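Local coordinates for protein putative hydrogenase (Pyrococcus furiosus, PDB 3LYU) that is a putative hydrogenase that probably transfers electrons through flavin adenine dinucleotide and a [2Fe-2S] cluster, represented here by one alpha-beta domain, at residues R100-L103 with E104-W108. Residues are numbered along the deposited sequence; the frame is centred on the assembly and turned at random.
Sequences RELL and ESEDW
Trp108 reaches back to the last turn of a helix and takes hold of Leu102, an instructive case of an indole finding a backbone carbonyl at a helix C-terminus. Its NE1 donates to Leu102 O at 2.7 Å in a nearly straight bond (N-H...O 171°). The oxygen lies at the ring edge, only 5° out of the indole plane, whereas NE1 stands above the carbonyl plane. With CG of Trp108 anti to its own carbonyl carbon (chi1 -51°), the ring swings back toward the helix, and the turn about chi2 brings the NE1 edge to Leu102 O. Leu103 CD1 packs 4.0 Å from Trp108 CD1, its side chain crossing the indole at about a right angle. On the benzo side Trp108 CZ2 lies 4.2 Å from Leu102 CB. A leucine in place of Trp108 would probably leave the carbonyl of Leu102 without this donor and open a gap beside Leu103. Glu106 runs alongside Leu102, OE2 of Glu106 lying 3.7 Å from Leu102 CD2; its OE1 forms salt bridges with Lys20 and Arg70, and Lys20 also makes a cation-pi contact with the Trp108 ring.

The solvent side, with Glu101, Glu104 and Ser105 exposed, is looser. Glu104 N closes a helical bond to Arg100 O at 2.9 Å, yet the two side chains cross obliquely without a salt bridge: Glu104 OE1 meets the aliphatic CD of Arg100 at 3.4 Å.

Helix 84-104 and this loop form the later half of a crossover from strand 70-76 to strand 110-114 of the parallel sheet. Leu103 also packs on Val126 and Tyr130 of helix 117-130, and both Leu103 and Trp108 touch Leu22 of strand 20-26.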
loop_
_atom_site.group_PDB
_atom_site.type_symbol
_atom_site.label_atom_id
_atom_site.label_comp_id
_atom_site.label_asym_id
_atom_site.label_seq_id
_atom_site.Cartn_x
_atom_site.Cartn_y
_atom_site.Cartn_z
ATOM N N ARG B 100 -28.976 -8.755 -0.274
ATOM C CA ARG B 100 -29.908 -8.266 0.725
ATOM C C ARG B 100 -30.650 -9.474 1.292
ATOM O O ARG B 100 -30.849 -9.596 2.493
ATOM C CB ARG B 100 -30.907 -7.321 0.060
ATOM C CG ARG B 100 -32.105 -6.954 0.918
ATOM C CD ARG B 100 -31.719 -5.932 1.959
ATOM N NE ARG B 100 -31.418 -4.638 1.356
ATOM C CZ ARG B 100 -30.916 -3.606 2.025
ATOM N NH1 ARG B 100 -30.653 -3.710 3.324
ATOM N NH2 ARG B 100 -30.691 -2.462 1.396
ATOM N N GLU B 101 -31.052 -10.365 0.398
ATOM C CA GLU B 101 -31.780 -11.570 0.755
ATOM C C GLU B 101 -30.962 -12.582 1.563
ATOM O O GLU B 101 -31.502 -13.285 2.418
ATOM C CB GLU B 101 -32.302 -12.227 -0.522
ATOM C CG GLU B 101 -32.650 -13.699 -0.382
ATOM C CD GLU B 101 -33.015 -14.334 -1.714
ATOM O OE1 GLU B 101 -33.053 -15.582 -1.796
ATOM O OE2 GLU B 101 -33.269 -13.581 -2.679
ATOM N N LEU B 102 -29.666 -12.663 1.287
ATOM C CA LEU B 102 -28.795 -13.595 1.987
ATOM C C LEU B 102 -28.317 -13.079 3.333
ATOM O O LEU B 102 -27.949 -13.858 4.202
ATOM C CB LEU B 102 -27.584 -13.924 1.125
ATOM C CG LEU B 102 -27.791 -14.893 -0.035
ATOM C CD1 LEU B 102 -26.530 -14.899 -0.887
ATOM C CD2 LEU B 102 -28.097 -16.289 0.496
ATOM N N LEU B 103 -28.302 -11.763 3.493
ATOM C CA LEU B 103 -27.871 -11.159 4.743
ATOM C C LEU B 103 -29.060 -11.019 5.679
ATOM O O LEU B 103 -28.914 -11.085 6.902
ATOM C CB LEU B 103 -27.258 -9.781 4.484
ATOM C CG LEU B 103 -25.787 -9.736 4.078
ATOM C CD1 LEU B 103 -25.520 -10.734 2.972
ATOM C CD2 LEU B 103 -25.440 -8.325 3.643
ATOM N N GLU B 104 -30.235 -10.821 5.087
ATOM C CA GLU B 104 -31.478 -10.677 5.840
ATOM C C GLU B 104 -31.926 -12.073 6.241
ATOM O O GLU B 104 -32.720 -12.245 7.167
ATOM C CB GLU B 104 -32.547 -10.003 4.975
ATOM C CG GLU B 104 -33.586 -9.222 5.762
ATOM C CD GLU B 104 -34.406 -8.288 4.877
ATOM O OE1 GLU B 104 -33.808 -7.453 4.162
ATOM O OE2 GLU B 104 -35.652 -8.384 4.899
ATOM N N SER B 105 -31.403 -13.066 5.524
ATOM C CA SER B 105 -31.697 -14.462 5.806
ATOM C C SER B 105 -30.689 -14.908 6.869
ATOM O O SER B 105 -30.801 -14.533 8.037
ATOM C CB SER B 105 -31.552 -15.314 4.535
ATOM O OG SER B 105 -31.872 -16.674 4.782
ATOM N N GLU B 106 -29.694 -15.684 6.458
ATOM C CA GLU B 106 -28.667 -16.174 7.373
ATOM C C GLU B 106 -27.696 -15.080 7.841
ATOM O O GLU B 106 -27.803 -13.919 7.432
ATOM C CB GLU B 106 -27.905 -17.310 6.694
ATOM C CG GLU B 106 -27.672 -17.054 5.212
ATOM C CD GLU B 106 -27.815 -18.306 4.369
ATOM O OE1 GLU B 106 -27.025 -19.253 4.565
ATOM O OE2 GLU B 106 -28.719 -18.345 3.510
ATOM N N ASP B 107 -26.762 -15.456 8.714
ATOM C CA ASP B 107 -25.779 -14.509 9.234
ATOM C C ASP B 107 -24.396 -14.866 8.724
ATOM O O ASP B 107 -24.051 -16.039 8.606
ATOM C CB ASP B 107 -25.795 -14.506 10.760
ATOM C CG ASP B 107 -27.157 -14.171 11.316
ATOM O OD1 ASP B 107 -27.702 -13.110 10.946
ATOM O OD2 ASP B 107 -27.688 -14.967 12.118
ATOM N N TRP B 108 -23.603 -13.844 8.424
ATOM C CA TRP B 108 -22.270 -14.059 7.887
ATOM C C TRP B 108 -21.203 -13.387 8.719
ATOM O O TRP B 108 -21.477 -12.439 9.450
ATOM C CB TRP B 108 -22.205 -13.528 6.453
ATOM C CG TRP B 108 -23.310 -14.042 5.596
ATOM C CD1 TRP B 108 -24.613 -13.633 5.598
ATOM C CD2 TRP B 108 -23.232 -15.124 4.670
ATOM N NE1 TRP B 108 -25.352 -14.397 4.735
ATOM C CE2 TRP B 108 -24.528 -15.323 4.153
ATOM C CE3 TRP B 108 -22.187 -15.950 4.228
ATOM C CZ2 TRP B 108 -24.813 -16.315 3.218
ATOM C CZ3 TRP B 108 -22.469 -16.936 3.298
ATOM C CH2 TRP B 108 -23.776 -17.112 2.804
#